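Local coordinates for protein peptidoglycan glycosyltransferase (Atopobium parvulum, PDB 4OVD) that belongs to the penicillin-binding proteins, pairing a dimerisation domain with a transpeptidase-type domain built round an antiparallel beta sheet, at residues E506-V518 against Y528-A542. Sequence-based numbering, arbitrary orientation.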
loop_
_atom_site.group_PDB
_atom_site.type_symbol
_atom_site.label_atom_id
_atom_site.label_comp_id
_atom_site.label_asym_id
_atom_site.label_seq_id
_atom_site.Cartn_x
_atom_site.Cartn_y
_atom_site.Cartn_z
ATOM N N GLU A 506 18.022 12.678 -13.444
ATOM C CA GLU A 506 18.597 13.471 -12.366
ATOM C C GLU A 506 17.579 14.262 -11.560
ATOM O O GLU A 506 17.754 14.436 -10.370
ATOM C CB GLU A 506 19.621 14.460 -12.975
ATOM C CG GLU A 506 20.532 15.132 -11.959
ATOM C CD GLU A 506 21.462 14.138 -11.279
ATOM O OE1 GLU A 506 22.109 14.522 -10.278
ATOM O OE2 GLU A 506 21.544 12.972 -11.738
ATOM N N ASN A 507 16.517 14.735 -12.189
ATOM C CA ASN A 507 15.552 15.560 -11.454
ATOM C C ASN A 507 14.337 14.860 -10.895
ATOM O O ASN A 507 13.341 15.491 -10.551
ATOM C CB ASN A 507 15.166 16.785 -12.302
ATOM C CG ASN A 507 16.348 17.710 -12.513
ATOM O OD1 ASN A 507 16.747 17.952 -13.638
ATOM N ND2 ASN A 507 16.990 18.126 -11.418
ATOM N N SER A 508 14.442 13.549 -10.760
ATOM C CA SER A 508 13.327 12.770 -10.243
ATOM C C SER A 508 13.099 13.212 -8.792
ATOM O O SER A 508 14.052 13.231 -8.009
ATOM C CB SER A 508 13.682 11.282 -10.224
ATOM O OG SER A 508 12.657 10.555 -9.594
ATOM N N GLY A 509 11.853 13.496 -8.437
ATOM C CA GLY A 509 11.520 13.836 -7.062
ATOM C C GLY A 509 11.630 12.598 -6.163
ATOM O O GLY A 509 11.461 11.415 -6.677
ATOM N N PHE A 510 11.983 12.849 -4.875
ATOM C CA PHE A 510 12.007 11.759 -3.858
ATOM C C PHE A 510 10.655 11.483 -3.256
ATOM O O PHE A 510 9.829 12.380 -2.997
ATOM C CB PHE A 510 12.956 12.054 -2.699
ATOM C CG PHE A 510 14.339 12.394 -3.129
ATOM C CD1 PHE A 510 15.288 11.403 -3.324
ATOM C CD2 PHE A 510 14.699 13.725 -3.354
ATOM C CE1 PHE A 510 16.580 11.737 -3.731
ATOM C CE2 PHE A 510 15.984 14.063 -3.774
ATOM C CZ PHE A 510 16.923 13.059 -3.958
ATOM N N VAL A 511 10.475 10.238 -2.850
ATOM C CA VAL A 511 9.230 9.823 -2.255
ATOM C C VAL A 511 9.596 9.442 -0.842
ATOM O O VAL A 511 10.549 8.674 -0.615
ATOM C CB VAL A 511 8.687 8.601 -3.007
ATOM C CG1 VAL A 511 7.448 8.042 -2.302
ATOM C CG2 VAL A 511 8.357 8.974 -4.439
ATOM N N ALA A 512 8.915 10.026 0.115
ATOM C CA ALA A 512 9.195 9.712 1.516
ATOM C C ALA A 512 8.066 8.845 1.979
ATOM O O ALA A 512 6.928 9.309 2.017
ATOM C CB ALA A 512 9.244 10.980 2.362
ATOM N N SER A 513 8.410 7.677 2.503
ATOM C CA SER A 513 7.426 6.672 2.918
ATOM C C SER A 513 7.686 6.120 4.275
ATOM O O SER A 513 8.812 6.139 4.745
ATOM C CB SER A 513 7.592 5.460 2.022
ATOM O OG SER A 513 7.260 5.850 0.708
ATOM N N PHE A 514 6.622 5.712 4.929
ATOM C CA PHE A 514 6.751 5.004 6.135
ATOM C C PHE A 514 5.665 3.902 6.134
ATOM O O PHE A 514 4.513 4.207 5.860
ATOM C CB PHE A 514 6.569 5.860 7.385
ATOM C CG PHE A 514 6.786 5.072 8.634
ATOM C CD1 PHE A 514 8.044 4.825 9.058
ATOM C CD2 PHE A 514 5.739 4.519 9.327
ATOM C CE1 PHE A 514 8.247 4.071 10.236
ATOM C CE2 PHE A 514 5.914 3.776 10.514
ATOM C CZ PHE A 514 7.172 3.574 10.945
ATOM N N CYS A 515 6.036 2.672 6.488
ATOM C CA CYS A 515 5.059 1.606 6.595
ATOM C C CYS A 515 5.249 1.013 7.990
ATOM O O CYS A 515 6.373 0.602 8.324
ATOM C CB CYS A 515 5.250 0.517 5.544
ATOM S SG CYS A 515 3.764 -0.594 5.508
ATOM N N GLY A 516 4.194 0.994 8.798
ATOM C CA GLY A 516 4.277 0.471 10.180
ATOM C C GLY A 516 3.122 -0.406 10.605
ATOM O O GLY A 516 2.036 -0.301 10.084
ATOM N N ILE A 517 3.388 -1.272 11.566
ATOM C CA ILE A 517 2.450 -2.242 12.063
ATOM C C ILE A 517 2.286 -1.881 13.525
ATOM O O ILE A 517 3.275 -1.746 14.244
ATOM C CB ILE A 517 3.079 -3.649 11.935
ATOM C CG1 ILE A 517 3.430 -3.946 10.476
ATOM C CG2 ILE A 517 2.131 -4.707 12.467
ATOM C CD1 ILE A 517 4.473 -5.034 10.204
ATOM N N VAL A 518 1.052 -1.687 13.962
ATOM C CA VAL A 518 0.775 -1.311 15.341
ATOM C C VAL A 518 0.410 -2.601 16.110
ATOM O O VAL A 518 -0.347 -3.403 15.592
ATOM C CB VAL A 518 -0.385 -0.291 15.415
ATOM C CG1 VAL A 518 -0.555 0.217 16.828
ATOM C CG2 VAL A 518 -0.140 0.890 14.496
ATOM N N TYR A 528 0.308 2.785 6.015
ATOM C CA TYR A 528 1.291 3.277 5.065
ATOM C C TYR A 528 1.055 4.729 4.771
ATOM O O TYR A 528 -0.063 5.139 4.551
ATOM C CB TYR A 528 1.229 2.523 3.681
ATOM C CG TYR A 528 2.115 3.212 2.655
ATOM C CD1 TYR A 528 1.631 4.201 1.844
ATOM C CD2 TYR A 528 3.431 2.855 2.499
ATOM C CE1 TYR A 528 2.447 4.815 0.892
ATOM C CE2 TYR A 528 4.242 3.472 1.607
ATOM C CZ TYR A 528 3.736 4.446 0.789
ATOM O OH TYR A 528 4.604 5.073 -0.102
ATOM N N VAL A 529 2.120 5.507 4.749
ATOM C CA VAL A 529 2.097 6.909 4.449
ATOM C C VAL A 529 3.214 7.188 3.472
ATOM O O VAL A 529 4.376 6.798 3.681
ATOM C CB VAL A 529 2.387 7.816 5.648
ATOM C CG1 VAL A 529 2.367 9.265 5.175
ATOM C CG2 VAL A 529 1.383 7.586 6.793
ATOM N N GLY A 530 2.873 7.850 2.376
ATOM C CA GLY A 530 3.835 8.223 1.349
ATOM C C GLY A 530 3.619 9.668 0.925
ATOM O O GLY A 530 2.503 10.076 0.776
ATOM N N LEU A 531 4.694 10.392 0.663
ATOM C CA LEU A 531 4.682 11.768 0.252
ATOM C C LEU A 531 5.580 11.811 -0.946
ATOM O O LEU A 531 6.784 11.530 -0.819
ATOM C CB LEU A 531 5.241 12.654 1.338
ATOM C CG LEU A 531 4.283 12.679 2.547
ATOM C CD1 LEU A 531 4.904 13.303 3.804
ATOM C CD2 LEU A 531 2.963 13.365 2.197
ATOM N N ASN A 532 5.000 12.249 -2.062
ATOM C CA ASN A 532 5.676 12.248 -3.354
ATOM C C ASN A 532 6.162 13.621 -3.757
ATOM O O ASN A 532 5.439 14.639 -3.674
ATOM C CB ASN A 532 4.784 11.684 -4.434
ATOM C CG ASN A 532 4.176 10.340 -4.082
ATOM O OD1 ASN A 532 4.646 9.581 -3.222
ATOM N ND2 ASN A 532 3.076 10.043 -4.740
ATOM N N ASP A 533 7.445 13.616 -4.091
ATOM C CA ASP A 533 8.227 14.777 -4.487
ATOM C C ASP A 533 8.343 15.799 -3.370
ATOM O O ASP A 533 7.941 16.970 -3.475
ATOM C CB ASP A 533 7.752 15.372 -5.829
ATOM C CG ASP A 533 8.808 16.276 -6.482
ATOM O OD1 ASP A 533 9.925 16.452 -5.927
ATOM O OD2 ASP A 533 8.528 16.815 -7.563
ATOM N N THR A 534 8.941 15.320 -2.289
ATOM C CA THR A 534 9.243 16.126 -1.132
ATOM C C THR A 534 10.765 16.092 -0.869
ATOM O O THR A 534 11.446 15.155 -1.189
ATOM C CB THR A 534 8.453 15.720 0.138
ATOM O OG1 THR A 534 8.840 16.611 1.177
ATOM C CG2 THR A 534 8.808 14.318 0.621
ATOM N N HIS A 535 11.281 17.097 -0.222
ATOM C CA HIS A 535 12.707 17.155 0.071
ATOM C C HIS A 535 12.977 16.780 1.468
ATOM O O HIS A 535 14.121 16.667 1.868
ATOM C CB HIS A 535 13.278 18.547 -0.249
ATOM C CG HIS A 535 13.538 18.726 -1.710
ATOM N ND1 HIS A 535 12.671 19.395 -2.552
ATOM C CD2 HIS A 535 14.506 18.206 -2.503
ATOM C CE1 HIS A 535 13.137 19.349 -3.788
ATOM N NE2 HIS A 535 14.251 18.637 -3.786
ATOM N N GLN A 536 11.917 16.624 2.228
ATOM C CA GLN A 536 12.073 16.195 3.588
ATOM C C GLN A 536 12.133 14.699 3.724
ATOM O O GLN A 536 11.391 13.985 3.054
ATOM C CB GLN A 536 10.972 16.729 4.441
ATOM C CG GLN A 536 11.099 18.230 4.575
ATOM C CD GLN A 536 10.374 18.681 5.798
ATOM O OE1 GLN A 536 10.694 18.265 6.926
ATOM N NE2 GLN A 536 9.382 19.505 5.598
ATOM N N LEU A 537 12.989 14.253 4.653
ATOM C CA LEU A 537 13.250 12.832 4.902
ATOM C C LEU A 537 12.072 12.164 5.495
ATOM O O LEU A 537 11.364 12.764 6.287
ATOM C CB LEU A 537 14.398 12.689 5.897
ATOM C CG LEU A 537 15.771 13.190 5.437
ATOM C CD1 LEU A 537 16.668 13.476 6.622
ATOM C CD2 LEU A 537 16.407 12.224 4.448
ATOM N N ALA A 538 11.874 10.894 5.146
ATOM C CA ALA A 538 10.801 10.076 5.724
ATOM C C ALA A 538 10.765 10.069 7.302
ATOM O O ALA A 538 9.683 10.087 7.911
ATOM C CB ALA A 538 10.899 8.675 5.164
ATOM N N SER A 539 11.930 10.134 7.939
ATOM C CA SER A 539 12.042 10.138 9.397
ATOM C C SER A 539 11.385 11.389 10.024
ATOM O O SER A 539 10.924 11.341 11.177
ATOM C CB SER A 539 13.503 10.113 9.798
ATOM O OG SER A 539 14.185 11.293 9.329
ATOM N N GLN A 540 11.343 12.498 9.263
ATOM C CA GLN A 540 10.767 13.737 9.755
ATOM C C GLN A 540 9.443 14.020 9.099
ATOM O O GLN A 540 8.786 15.033 9.406
ATOM C CB GLN A 540 11.716 14.934 9.481
ATOM C CG GLN A 540 13.105 14.756 10.111
ATOM C CD GLN A 540 12.982 14.327 11.581
ATOM O OE1 GLN A 540 12.132 14.836 12.326
ATOM N NE2 GLN A 540 13.796 13.352 11.991
ATOM N N SER A 541 8.999 13.183 8.179
ATOM C CA SER A 541 7.760 13.514 7.523
ATOM C C SER A 541 6.784 12.386 7.520
ATOM O O SER A 541 5.873 12.365 8.304
ATOM C CB SER A 541 8.035 14.056 6.123
ATOM O OG SER A 541 8.681 13.106 5.334
ATOM N N ALA A 542 7.003 11.387 6.691
ATOM C CA ALA A 542 6.063 10.349 6.633
ATOM C C ALA A 542 5.912 9.640 7.970
ATOM O O ALA A 542 4.806 9.185 8.317
ATOM C CB ALA A 542 6.503 9.377 5.569
HETATM O O HOH W 1 12.064 15.493 -4.356
#
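Ser513 and Tyr528 meet through their hydroxyls on one face of a beta hairpin, strands 510-518 and 525-532, in the five-stranded antiparallel sheet of the penicillin-binding transpeptidase domain. The axes of strands 510-518 and 528-532 approach to 4.6 Å, at 170°. Ala512 with Leu531 and Phe514 with Val529 are the hydrogen-bonded pairs; Phe514 N gives to Val529 O at 2.8 Å, and Val529 N returns the bond to Phe514 O. Val511, Ser513 and Cys515 face helix 418-429 or the Tyr291 loop, whereas Ala512 and Phe514 face the other way.

The Tyr528 side chain leaves with CG anti to the backbone N (chi1 171°), which lays the ring along the sheet, its hydroxyl end over Gly530 and against Ser513. CB lies 4.3 Å from Phe514 O; CG and CD2 pass the same oxygen, CD2 at 3.8 Å, while Cys515 CB lies at the ring edge near CD2. Further out CE2 brushes Ser513 CB and OG, and the hydroxyl ends 2.9 Å from Ser513 OG, a hydrogen bond in which either oxygen may donate. Phe418 packs against the same ring with planes at about 30°, and Ile422 also touches it.

On the opposite face the chain after the strand folds back beneath Ala512. Its CB sits among Thr534 CG2, Gln536 O, Ala538 and Ser541 OG. Ser541 OG is itself held by Leu537 O, which it reaches from above the carbonyl plane, opposite Gln540 N. Ala542, opening helix 542-556, sets its CB 4.0 Å from Phe514 CB; the Phe514 ring then meets Phe546 edge-to-face.

At the hairpin's open end Phe510 O accepts from Thr534 N in the carbonyl plane and, weakly, from Asp533 N. A water accepts from Phe510 N and donates to Thr534 O and, at 2.8 Å, to Asp533 OD1.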